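Local coordinates for transcriptional repressor, TetR family (Thermus thermophilus, PDB 3ANP), which controls fatty acid degradation as a transcriptional repressor of the TetR family and binds lauroyl-CoA, at residues A[67-72]-A[129-134]; A[88-93]-A[180-185]; A[137-140]-A[144-147]; A[156-161]-A[187-192]. All blocks are in the same frame, centred on the assembly; numbering follows the deposited sequence.

Contact 1: residues A[67-72]-A[129-134]; sequences GLREEV and GDLIAE
Leu131 reaches out of helix 128-142 and lays its branched end against the backbone and side chains of Leu68, Arg69 and Val72. From the backbone outward, CB heads for helix 54-77, and with CG anti to the backbone N (chi1 174°) the fork is carried straight across the gap. Its two methyls then divide the work. CD2 lies against the backbone where Leu68 passes into Arg69, 3.9 Å from Arg69 N, and also meets Leu68 CB at 4.2 Å. CD1 takes the other direction along the helix and touches Val72 CG1 at 3.8 Å; the aliphatic start of Arg69 brushes the same methyl, CG to CD1, at 4.2 Å. Above this apolar patch, a single water spans the charged ends. Arg69 NE donates to it over 2.9 Å, in the plane of the guanidinium, and the water in turn donates to Glu134 OE2 over 2.6 Å. Glu134 OE2 has a direct salt bridge as well, to Arg73. The segment axes run almost exactly parallel, 3° apart, with a closest approach of 10.6 Å that Leu131 bridges. Leu68 also packs on Val92 and Leu93 of helix 82-99, and its side chain comes within about 4 Å of the dodecyl-CoA, nearest atoms. This is helix packing in the all-alpha ligand-binding core of a TetR-family repressor, beside its acyl-CoA pocket.

Contact 2: residues A[88-93]-A[180-185]; sequences HLFRVL and EELEKN
Phe90 and Leu182 face one another between helices 82-99 and 178-191, in the buried interior of the all-alpha C-terminal domain of this TetR-family protein. Both side chains leave their helices pointing at the partner, so the meeting starts at the roots: Phe90 CB and Leu182 CB are 4.1 Å apart. The leucine does not cover the ring. With Leu182 CG anti to its carbonyl carbon (chi1 -66°), CD1 comes to the edge of the Phe90 ring, near the ring plane, and lies 3.5 Å from Phe90 O; Leu93 CB approaches the same methyl at 4.3 Å. The ring itself packs on Ile132 of helix 128-142 and Leu158 of helix 151-172, while Leu182 also rests on Tyr162 and Ser165. At the outer margin one water connects the helices, accepting from Arg91 NH1 at 2.8 Å and donating to Glu183 OE1 at 3.0 Å. It lies in the plane of the guanidinium, one face of which is turned to His88 CA. On the flank turned to the second subunit, Lys184 NZ is gripped three ways: by Asn185 OD1 at 2.8 Å, by Thr157 OG1 of the second subunit, and by Glu181 OE2, also at 2.8 Å, which it meets 44° out of the carboxylate plane.

Contact 3: residues A[137-140]-A[144-147]; sequences KPLR and VLRQ
The end of helix 128-142 is consistent with a Schellman motif, with Leu139 and Val144 paired across the turn where the chain leaves the helix. Val144 N reaches back five residues to Leu139 O, the six-to-one bond expected of that motif, at 3.2 Å with an N-H...O angle of 150°. The apolar pairing that usually goes with this bond is here too: Val144 CG2, set between its own backbone N and carbonyl carbon, touches Leu139 CD2 at 3.8 Å and lies 3.5 Å from Leu139 O, screening the bond on that side. Leu139 also packs on Pro82 at the start of helix 82-99. One residue further on, Leu145 lays its CB against Arg140 CA at 3.7 Å, and its side chain goes inward onto Leu151 and Met154 of helix 151-172, the helix to which this turn leads. A water holds the chain leaving the helix alongside the last helical turns, donating to Arg140 O at 2.9 Å and to Leu145 O at 2.7 Å. Farther out, Arg140 and Gln147 cross at about a right angle, the aliphatic parts meeting CG to CG at 3.9 Å; the guanidinium and amide planes stand 41° apart. Between Leu145 and Gln147, Arg146 turns away from the helix to the second subunit, where its NH2 forms a salt bridge with Glu191 OE1 and its NH1 a hydrogen bond with Gly192 O.

Contact 4: residues A[156-161]-A[187-192]; sequences RTLADL and RLLLEG. With DCC (dodecyl-coa), chain E.
One face of helix 151-172 lines the dodecyl-CoA pocket through Arg156 and Asp160; another, through Thr157 and Leu158, packs on Leu189 of helix 178-191. On the pocket side, both terminal nitrogens of Arg156 converge on one pyrophosphate oxygen of the ligand: NH1 reaches DCC O12 at 2.8 Å with an N-H...O angle of 160°, and NH2 reaches the same O12 at 3.2 Å, a more bent bond of 135°. The phosphorus P1 lies in the guanidinium plane, at its edge, while CP9, one of the two geminal methyls of the pantetheine arm, sits over one face, toward its rim. Asp160 OD1 comes within 3.4 Å of DCC CA3 in the acyl chain; the same oxygen forms a salt bridge with Arg168 of the second subunit, which itself hydrogen-bonds the ligand. On the packing side, Leu189 CD2 fits between Thr157 CG2 and Leu158 CB, 3.8 Å from each. Thr157 can offer this methyl because CG2 stands anti to its backbone N; OG1 is turned away to Arg153 O and to Lys184 NZ of the second subunit. Leu158 and Leu189 run alongside in opposite senses, Leu158 CD1 coming to Leu189 CD2 and CB. Gly192, with positive phi, ends helix 178-191 just beyond. Around the contact, Leu158 continues onto Ile132 of helix 128-142 and Leu190 onto Val83 of helix 82-99, while Leu161 and Leu189 meet Leu161 and Leu188 of the second subunit, placing helices 151-172 and 178-191 at the dimer interface.

In the fold
From the N terminus, helix 54-77 opens contact 1 and helix 82-99 opens contact 2 before contact 1 closes on helix 128-142, so the two loops cross. Contact 3 follows directly on the same helix as a short local turn, lying wholly within the long span of contact 2. Contact 4 then starts on helix 151-172; contact 2 closes at 180-185 and contact 4 about two turns further along the same helix, so these two cross as well. Ile132, Phe90 and Leu158 bring contacts 1, 2 and 4 into one continuous core, tying all five helices together. Contacts 2, 3 and 4 also touch the second subunit.

Contact 1: residues A[67-72]-A[129-134]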
# COMPACT_ATOMS: atom_id res chain seq x y z
N GLY A 67 -22.05 3.50 -3.03
CA GLY A 67 -22.78 2.76 -4.05
C GLY A 67 -22.35 1.29 -4.00
O GLY A 67 -23.18 0.37 -4.10
N LEU A 68 -21.05 1.07 -3.85
CA LEU A 68 -20.52 -0.29 -3.76
C LEU A 68 -21.07 -1.01 -2.53
O LEU A 68 -21.30 -2.21 -2.56
CB LEU A 68 -18.99 -0.27 -3.73
CG LEU A 68 -18.28 0.12 -5.04
CD1 LEU A 68 -16.78 0.26 -4.82
CD2 LEU A 68 -18.55 -0.93 -6.10
N ARG A 69 -21.27 -0.27 -1.43
CA ARG A 69 -21.82 -0.86 -0.21
C ARG A 69 -23.25 -1.34 -0.45
O ARG A 69 -23.64 -2.44 -0.03
CB ARG A 69 -21.79 0.16 0.94
CG ARG A 69 -22.38 -0.35 2.25
CD ARG A 69 -22.34 0.72 3.36
NE ARG A 69 -20.98 1.14 3.70
CZ ARG A 69 -20.50 2.37 3.51
NH1 ARG A 69 -21.26 3.31 2.97
NH2 ARG A 69 -19.25 2.67 3.86
N GLU A 70 -24.05 -0.53 -1.14
CA GLU A 70 -25.44 -0.92 -1.44
C GLU A 70 -25.46 -2.17 -2.29
O GLU A 70 -26.27 -3.07 -2.08
CB GLU A 70 -26.17 0.17 -2.23
CG GLU A 70 -26.41 1.48 -1.51
CD GLU A 70 -27.30 2.41 -2.34
OE1 GLU A 70 -28.48 2.07 -2.53
OE2 GLU A 70 -26.81 3.44 -2.83
N GLU A 71 -24.57 -2.19 -3.28
CA GLU A 71 -24.47 -3.30 -4.21
C GLU A 71 -24.09 -4.59 -3.48
O GLU A 71 -24.70 -5.64 -3.70
CB GLU A 71 -23.45 -2.95 -5.31
CG GLU A 71 -23.25 -4.02 -6.38
CD GLU A 71 -22.40 -3.54 -7.55
OE1 GLU A 71 -21.79 -2.44 -7.46
OE2 GLU A 71 -22.33 -4.25 -8.57
N VAL A 72 -23.10 -4.50 -2.60
CA VAL A 72 -22.65 -5.67 -1.84
C VAL A 72 -23.76 -6.19 -0.93
O VAL A 72 -24.01 -7.39 -0.89
CB VAL A 72 -21.37 -5.31 -1.00
CG1 VAL A 72 -21.15 -6.33 0.13
CG2 VAL A 72 -20.15 -5.29 -1.93
N GLY A 129 -12.07 -1.34 3.87
CA GLY A 129 -11.78 -2.46 4.75
C GLY A 129 -13.01 -2.97 5.48
O GLY A 129 -13.24 -4.19 5.56
N ASP A 130 -13.81 -2.05 6.01
CA ASP A 130 -15.02 -2.41 6.73
C ASP A 130 -16.09 -3.02 5.81
O ASP A 130 -16.83 -3.91 6.23
CB ASP A 130 -15.58 -1.20 7.49
CG ASP A 130 -14.68 -0.76 8.64
OD1 ASP A 130 -13.87 -1.57 9.14
OD2 ASP A 130 -14.78 0.41 9.06
N LEU A 131 -16.18 -2.55 4.57
CA LEU A 131 -17.15 -3.15 3.63
C LEU A 131 -16.73 -4.61 3.37
O LEU A 131 -17.56 -5.54 3.34
CB LEU A 131 -17.17 -2.35 2.31
CG LEU A 131 -18.03 -2.96 1.18
CD1 LEU A 131 -19.42 -3.28 1.71
CD2 LEU A 131 -18.12 -1.99 -0.01
N ILE A 132 -15.43 -4.84 3.18
CA ILE A 132 -14.96 -6.21 2.94
C ILE A 132 -15.28 -7.08 4.17
O ILE A 132 -15.71 -8.23 4.03
CB ILE A 132 -13.43 -6.22 2.66
CG1 ILE A 132 -13.16 -5.58 1.30
CG2 ILE A 132 -12.88 -7.66 2.70
CD1 ILE A 132 -11.70 -5.25 1.05
N ALA A 133 -15.11 -6.51 5.36
CA ALA A 133 -15.40 -7.26 6.58
C ALA A 133 -16.85 -7.73 6.61
O ALA A 133 -17.15 -8.80 7.15
CB ALA A 133 -15.10 -6.41 7.82
N GLU A 134 -17.76 -6.95 6.03
CA GLU A 134 -19.17 -7.35 6.01
C GLU A 134 -19.36 -8.61 5.16
O GLU A 134 -20.23 -9.43 5.44
CB GLU A 134 -20.07 -6.23 5.45
CG GLU A 134 -20.31 -5.04 6.38
CD GLU A 134 -21.19 -3.96 5.74
OE1 GLU A 134 -22.11 -4.31 4.97
OE2 GLU A 134 -20.96 -2.76 6.01
O HOH W 1 -19.45 -1.03 4.77

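Contact 2: residues A[88-93]-A[180-185]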
# COMPACT_ATOMS: atom_id res chain seq x y z
N HIS A 88 -16.76 -10.36 -7.18
CA HIS A 88 -17.51 -9.35 -7.91
C HIS A 88 -17.06 -7.94 -7.51
O HIS A 88 -16.82 -7.08 -8.36
CB HIS A 88 -19.00 -9.49 -7.62
CG HIS A 88 -19.84 -8.40 -8.20
ND1 HIS A 88 -20.17 -8.35 -9.54
CD2 HIS A 88 -20.39 -7.30 -7.63
CE1 HIS A 88 -20.90 -7.26 -9.76
NE2 HIS A 88 -21.04 -6.61 -8.62
N LEU A 89 -16.95 -7.72 -6.20
CA LEU A 89 -16.55 -6.41 -5.71
C LEU A 89 -15.22 -5.96 -6.30
O LEU A 89 -15.09 -4.81 -6.73
CB LEU A 89 -16.45 -6.44 -4.18
CG LEU A 89 -15.88 -5.19 -3.50
CD1 LEU A 89 -16.73 -3.97 -3.80
CD2 LEU A 89 -15.83 -5.44 -2.00
N PHE A 90 -14.25 -6.85 -6.34
CA PHE A 90 -12.95 -6.46 -6.86
C PHE A 90 -12.98 -6.29 -8.36
O PHE A 90 -12.27 -5.45 -8.90
CB PHE A 90 -11.89 -7.45 -6.39
CG PHE A 90 -11.60 -7.31 -4.93
CD1 PHE A 90 -10.95 -6.18 -4.45
CD2 PHE A 90 -12.07 -8.25 -4.02
CE1 PHE A 90 -10.78 -5.97 -3.08
CE2 PHE A 90 -11.91 -8.05 -2.65
CZ PHE A 90 -11.27 -6.92 -2.18
N ARG A 91 -13.82 -7.06 -9.03
CA ARG A 91 -13.97 -6.94 -10.47
C ARG A 91 -14.51 -5.52 -10.76
O ARG A 91 -13.98 -4.79 -11.59
CB ARG A 91 -14.95 -8.01 -10.97
CG ARG A 91 -14.67 -8.56 -12.36
CD ARG A 91 -15.02 -10.06 -12.40
NE ARG A 91 -16.39 -10.33 -11.95
CZ ARG A 91 -16.75 -11.38 -11.22
NH1 ARG A 91 -15.84 -12.28 -10.83
NH2 ARG A 91 -18.02 -11.54 -10.86
N VAL A 92 -15.57 -5.14 -10.07
CA VAL A 92 -16.16 -3.81 -10.28
C VAL A 92 -15.21 -2.71 -9.81
O VAL A 92 -15.16 -1.63 -10.40
CB VAL A 92 -17.52 -3.70 -9.57
CG1 VAL A 92 -17.95 -2.24 -9.48
CG2 VAL A 92 -18.57 -4.51 -10.37
N LEU A 93 -14.46 -2.99 -8.75
CA LEU A 93 -13.50 -2.00 -8.26
C LEU A 93 -12.44 -1.75 -9.34
O LEU A 93 -12.08 -0.62 -9.61
CB LEU A 93 -12.81 -2.52 -7.00
CG LEU A 93 -13.38 -2.06 -5.65
CD1 LEU A 93 -12.61 -2.75 -4.52
CD2 LEU A 93 -13.25 -0.54 -5.54
N GLU A 180 -7.15 -8.54 -13.14
CA GLU A 180 -6.35 -9.74 -12.90
C GLU A 180 -5.50 -9.58 -11.63
O GLU A 180 -5.34 -10.52 -10.84
CB GLU A 180 -5.43 -10.00 -14.10
CG GLU A 180 -4.63 -11.32 -14.07
CD GLU A 180 -3.41 -11.27 -13.17
OE1 GLU A 180 -2.74 -10.20 -13.09
OE2 GLU A 180 -3.10 -12.31 -12.55
N GLU A 181 -4.96 -8.39 -11.45
CA GLU A 181 -4.14 -8.08 -10.28
C GLU A 181 -4.96 -8.13 -8.99
O GLU A 181 -4.51 -8.69 -7.99
CB GLU A 181 -3.50 -6.69 -10.47
CG GLU A 181 -2.88 -6.07 -9.22
CD GLU A 181 -1.59 -6.74 -8.79
OE1 GLU A 181 -0.95 -7.44 -9.61
OE2 GLU A 181 -1.20 -6.55 -7.62
N LEU A 182 -6.17 -7.58 -9.00
CA LEU A 182 -6.99 -7.60 -7.80
C LEU A 182 -7.46 -9.02 -7.49
O LEU A 182 -7.56 -9.40 -6.32
CB LEU A 182 -8.19 -6.64 -7.94
CG LEU A 182 -7.79 -5.15 -8.02
CD1 LEU A 182 -9.04 -4.30 -7.98
CD2 LEU A 182 -6.83 -4.77 -6.86
N GLU A 183 -7.72 -9.80 -8.53
CA GLU A 183 -8.15 -11.18 -8.35
C GLU A 183 -7.00 -11.96 -7.69
O GLU A 183 -7.23 -12.85 -6.87
CB GLU A 183 -8.50 -11.80 -9.71
CG GLU A 183 -8.74 -13.32 -9.71
CD GLU A 183 -10.03 -13.74 -9.02
OE1 GLU A 183 -10.96 -12.91 -8.90
OE2 GLU A 183 -10.12 -14.92 -8.62
N LYS A 184 -5.77 -11.62 -8.06
CA LYS A 184 -4.58 -12.26 -7.47
C LYS A 184 -4.51 -11.94 -5.98
O LYS A 184 -4.25 -12.82 -5.16
CB LYS A 184 -3.29 -11.77 -8.17
CG LYS A 184 -1.97 -12.24 -7.51
CD LYS A 184 -1.40 -11.24 -6.47
CE LYS A 184 -0.98 -9.93 -7.15
NZ LYS A 184 -0.47 -8.88 -6.22
N ASN A 185 -4.73 -10.67 -5.62
CA ASN A 185 -4.70 -10.26 -4.21
C ASN A 185 -5.75 -11.02 -3.42
O ASN A 185 -5.51 -11.49 -2.30
CB ASN A 185 -4.98 -8.76 -4.04
CG ASN A 185 -3.88 -7.89 -4.61
OD1 ASN A 185 -2.75 -8.34 -4.77
ND2 ASN A 185 -4.20 -6.63 -4.89
O HOH W 2 -13.09 -12.50 -10.92

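Contact 3: residues A[137-140]-A[144-147]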
# COMPACT_ATOMS: atom_id res chain seq x y z
N LYS A 137 -17.99 -11.68 7.16
CA LYS A 137 -18.84 -12.07 8.29
C LYS A 137 -19.60 -13.39 8.10
O LYS A 137 -19.50 -14.30 8.93
CB LYS A 137 -19.82 -10.94 8.62
CG LYS A 137 -20.71 -11.19 9.83
CD LYS A 137 -21.37 -9.89 10.27
CE LYS A 137 -22.19 -10.05 11.54
NZ LYS A 137 -23.40 -10.91 11.34
N PRO A 138 -20.39 -13.51 7.02
CA PRO A 138 -21.15 -14.73 6.74
C PRO A 138 -20.22 -15.95 6.65
O PRO A 138 -20.61 -17.07 7.01
CB PRO A 138 -21.82 -14.43 5.40
CG PRO A 138 -21.89 -12.96 5.36
CD PRO A 138 -20.59 -12.52 5.95
N LEU A 139 -19.00 -15.74 6.15
CA LEU A 139 -18.05 -16.83 6.05
C LEU A 139 -17.63 -17.28 7.45
O LEU A 139 -17.49 -18.48 7.71
CB LEU A 139 -16.82 -16.42 5.23
CG LEU A 139 -17.04 -16.20 3.72
CD1 LEU A 139 -15.76 -15.67 3.09
CD2 LEU A 139 -17.45 -17.51 3.04
N ARG A 140 -17.43 -16.32 8.36
CA ARG A 140 -17.04 -16.68 9.71
C ARG A 140 -18.16 -17.46 10.39
O ARG A 140 -17.89 -18.43 11.10
CB ARG A 140 -16.70 -15.45 10.55
CG ARG A 140 -16.24 -15.82 11.96
CD ARG A 140 -15.93 -14.60 12.80
NE ARG A 140 -17.04 -13.66 12.82
CZ ARG A 140 -18.28 -13.97 13.18
NH1 ARG A 140 -18.59 -15.20 13.55
NH2 ARG A 140 -19.22 -13.03 13.16
N VAL A 144 -16.01 -21.35 7.96
CA VAL A 144 -14.91 -21.55 7.03
C VAL A 144 -13.85 -20.44 7.07
O VAL A 144 -12.87 -20.50 6.33
CB VAL A 144 -15.42 -21.72 5.57
CG1 VAL A 144 -16.36 -22.92 5.50
CG2 VAL A 144 -16.15 -20.46 5.10
N LEU A 145 -14.04 -19.45 7.94
CA LEU A 145 -13.08 -18.35 8.05
C LEU A 145 -12.35 -18.44 9.39
O LEU A 145 -12.98 -18.71 10.41
CB LEU A 145 -13.79 -16.99 7.95
CG LEU A 145 -12.89 -15.84 7.47
CD1 LEU A 145 -12.61 -16.03 5.98
CD2 LEU A 145 -13.57 -14.47 7.71
N ARG A 146 -11.04 -18.20 9.39
CA ARG A 146 -10.29 -18.27 10.65
C ARG A 146 -10.81 -17.21 11.63
O ARG A 146 -11.34 -16.17 11.23
CB ARG A 146 -8.80 -18.06 10.39
CG ARG A 146 -8.44 -16.67 9.86
CD ARG A 146 -7.03 -16.69 9.33
NE ARG A 146 -6.08 -17.14 10.34
CZ ARG A 146 -4.89 -17.65 10.06
NH1 ARG A 146 -4.51 -17.77 8.79
NH2 ARG A 146 -4.09 -18.06 11.04
N GLN A 147 -10.65 -17.48 12.93
CA GLN A 147 -11.12 -16.56 13.95
C GLN A 147 -10.05 -16.02 14.86
O GLN A 147 -10.35 -15.42 15.89
CB GLN A 147 -12.21 -17.23 14.79
CG GLN A 147 -13.41 -17.62 13.97
CD GLN A 147 -14.53 -18.16 14.83
OE1 GLN A 147 -15.12 -17.43 15.63
NE2 GLN A 147 -14.84 -19.44 14.66
O HOH W 3 -15.23 -19.27 11.74

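Contact 4: residues A[156-161]-A[187-192]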
# COMPACT_ATOMS: atom_id res chain seq x y z
N ARG A 156 -9.25 -4.93 6.48
CA ARG A 156 -8.31 -3.82 6.31
C ARG A 156 -7.13 -4.24 5.44
O ARG A 156 -6.69 -3.50 4.57
CB ARG A 156 -7.75 -3.35 7.67
CG ARG A 156 -6.69 -2.22 7.54
CD ARG A 156 -6.22 -1.64 8.88
NE ARG A 156 -7.28 -0.86 9.52
CZ ARG A 156 -7.15 -0.21 10.67
NH1 ARG A 156 -5.99 -0.23 11.32
NH2 ARG A 156 -8.17 0.47 11.18
N THR A 157 -6.62 -5.44 5.69
CA THR A 157 -5.49 -5.96 4.93
C THR A 157 -5.81 -6.10 3.44
O THR A 157 -5.00 -5.71 2.58
CB THR A 157 -5.04 -7.34 5.49
OG1 THR A 157 -4.56 -7.17 6.83
CG2 THR A 157 -3.92 -7.93 4.63
N LEU A 158 -6.97 -6.64 3.13
CA LEU A 158 -7.33 -6.81 1.74
C LEU A 158 -7.54 -5.45 1.09
O LEU A 158 -7.12 -5.25 -0.06
CB LEU A 158 -8.57 -7.69 1.59
CG LEU A 158 -8.85 -8.16 0.16
CD1 LEU A 158 -7.58 -8.77 -0.44
CD2 LEU A 158 -9.99 -9.17 0.17
N ALA A 159 -8.14 -4.51 1.81
CA ALA A 159 -8.33 -3.17 1.25
C ALA A 159 -6.99 -2.47 1.05
O ALA A 159 -6.82 -1.70 0.10
CB ALA A 159 -9.22 -2.32 2.17
N ASP A 160 -6.02 -2.72 1.93
CA ASP A 160 -4.71 -2.09 1.78
C ASP A 160 -4.05 -2.58 0.48
O ASP A 160 -3.41 -1.80 -0.23
CB ASP A 160 -3.79 -2.41 2.97
CG ASP A 160 -4.15 -1.61 4.22
OD1 ASP A 160 -4.68 -0.48 4.10
OD2 ASP A 160 -3.87 -2.10 5.32
N LEU A 161 -4.21 -3.87 0.20
CA LEU A 161 -3.65 -4.45 -1.03
C LEU A 161 -4.32 -3.85 -2.25
O LEU A 161 -3.65 -3.59 -3.24
CB LEU A 161 -3.85 -5.97 -1.07
CG LEU A 161 -2.82 -6.81 -0.33
CD1 LEU A 161 -3.07 -8.28 -0.62
CD2 LEU A 161 -1.43 -6.42 -0.79
N ARG A 187 -7.36 -13.97 -4.17
CA ARG A 187 -7.05 -15.39 -4.06
C ARG A 187 -5.93 -15.64 -3.04
O ARG A 187 -6.03 -16.54 -2.21
CB ARG A 187 -6.61 -15.94 -5.42
CG ARG A 187 -7.57 -15.68 -6.56
CD ARG A 187 -8.65 -16.73 -6.65
NE ARG A 187 -8.08 -18.07 -6.73
CZ ARG A 187 -8.77 -19.16 -7.03
NH1 ARG A 187 -10.07 -19.08 -7.28
NH2 ARG A 187 -8.17 -20.35 -7.06
N LEU A 188 -4.86 -14.87 -3.13
CA LEU A 188 -3.75 -15.07 -2.21
C LEU A 188 -4.13 -14.85 -0.76
O LEU A 188 -3.82 -15.69 0.09
CB LEU A 188 -2.55 -14.19 -2.58
CG LEU A 188 -1.74 -14.64 -3.79
CD1 LEU A 188 -0.48 -13.79 -3.91
CD2 LEU A 188 -1.35 -16.12 -3.63
N LEU A 189 -4.82 -13.75 -0.45
CA LEU A 189 -5.18 -13.52 0.94
C LEU A 189 -6.31 -14.43 1.41
O LEU A 189 -6.31 -14.90 2.54
CB LEU A 189 -5.59 -12.06 1.18
CG LEU A 189 -5.45 -11.64 2.65
CD1 LEU A 189 -3.97 -11.41 2.95
CD2 LEU A 189 -6.26 -10.37 2.95
N LEU A 190 -7.28 -14.69 0.54
CA LEU A 190 -8.39 -15.56 0.94
C LEU A 190 -7.96 -17.03 1.09
O LEU A 190 -8.23 -17.65 2.12
CB LEU A 190 -9.53 -15.46 -0.07
CG LEU A 190 -10.83 -16.21 0.23
CD1 LEU A 190 -11.49 -15.63 1.47
CD2 LEU A 190 -11.79 -16.09 -0.96
N GLU A 191 -7.28 -17.57 0.08
CA GLU A 191 -6.86 -18.98 0.11
C GLU A 191 -5.46 -19.23 0.66
O GLU A 191 -5.19 -20.30 1.22
CB GLU A 191 -6.93 -19.58 -1.29
CG GLU A 191 -8.29 -19.46 -1.95
CD GLU A 191 -8.27 -19.94 -3.39
OE1 GLU A 191 -7.36 -19.53 -4.14
OE2 GLU A 191 -9.16 -20.73 -3.77
N GLY A 192 -4.57 -18.25 0.48
CA GLY A 192 -3.20 -18.42 0.92
C GLY A 192 -2.34 -19.01 -0.18
O GLY A 192 -2.86 -19.49 -1.20
C2 DCC E . -11.13 3.14 20.55
C4 DCC E . -10.87 1.33 19.13
C5 DCC E . -12.15 1.53 18.64
C6 DCC E . -12.90 2.58 19.16
C8 DCC E . -11.28 -0.15 17.63
C10 DCC E . -12.57 3.32 -3.07
C11 DCC E . -12.93 4.23 -4.26
C12 DCC E . -14.29 3.86 -4.84
N9 DCC E . -10.36 0.28 18.49
N7 DCC E . -12.37 0.60 17.72
N3 DCC E . -10.39 2.15 20.08
N1 DCC E . -12.36 3.36 20.11
N6 DCC E . -14.13 2.81 18.72
C1' DCC E . -9.02 -0.30 18.69
C2' DCC E . -8.60 -1.16 17.50
O2' DCC E . -9.31 -2.40 17.52
C3' DCC E . -7.15 -1.40 17.93
O3' DCC E . -7.09 -2.42 18.93
C4' DCC E . -6.76 -0.05 18.54
O4' DCC E . -7.98 0.69 18.68
C5' DCC E . -5.81 0.66 17.58
O5' DCC E . -6.40 0.78 16.29
P1 DCC E . -5.49 1.10 15.00
O11 DCC E . -4.28 0.24 15.01
O12 DCC E . -6.36 1.06 13.80
O6 DCC E . -5.01 2.61 15.24
P2 DCC E . -5.90 3.86 14.75
O21 DCC E . -5.42 4.83 15.76
O22 DCC E . -7.21 3.19 14.76
O7 DCC E . -5.13 3.99 13.34
CPA DCC E . -5.60 3.34 12.16
CPB DCC E . -5.60 4.34 10.99
CP8 DCC E . -4.28 5.10 10.98
CP7 DCC E . -6.77 5.31 11.16
CP9 DCC E . -5.77 3.57 9.68
OP3 DCC E . -3.19 4.21 10.71
CP6 DCC E . -4.32 6.21 9.92
OP2 DCC E . -4.79 7.31 10.20
NP2 DCC E . -3.83 5.88 8.73
CP5 DCC E . -3.80 6.85 7.62
CP4 DCC E . -3.88 6.11 6.28
CP3 DCC E . -2.69 5.16 6.11
OP1 DCC E . -2.39 4.37 7.00
NP1 DCC E . -2.04 5.26 4.95
CP2 DCC E . -0.88 4.42 4.65
CP1 DCC E . -1.32 2.98 4.37
S DCC E . -2.25 2.81 2.80
P3 DCC E . -5.92 -3.52 18.86
O31 DCC E . -6.37 -4.79 18.25
O32 DCC E . -4.71 -2.84 18.04
O33 DCC E . -5.41 -3.70 20.38
CA1 DCC E . -3.91 2.96 3.32
CA2 DCC E . -5.03 2.49 2.37
OA1 DCC E . -4.19 3.43 4.42
CA3 DCC E . -6.34 2.29 3.13
CA4 DCC E . -7.45 1.74 2.23
CA5 DCC E . -7.79 2.69 1.08
CA6 DCC E . -9.05 2.19 0.36
CA7 DCC E . -9.48 3.17 -0.74
CA8 DCC E . -10.81 2.74 -1.37
CA9 DCC E . -11.19 3.68 -2.52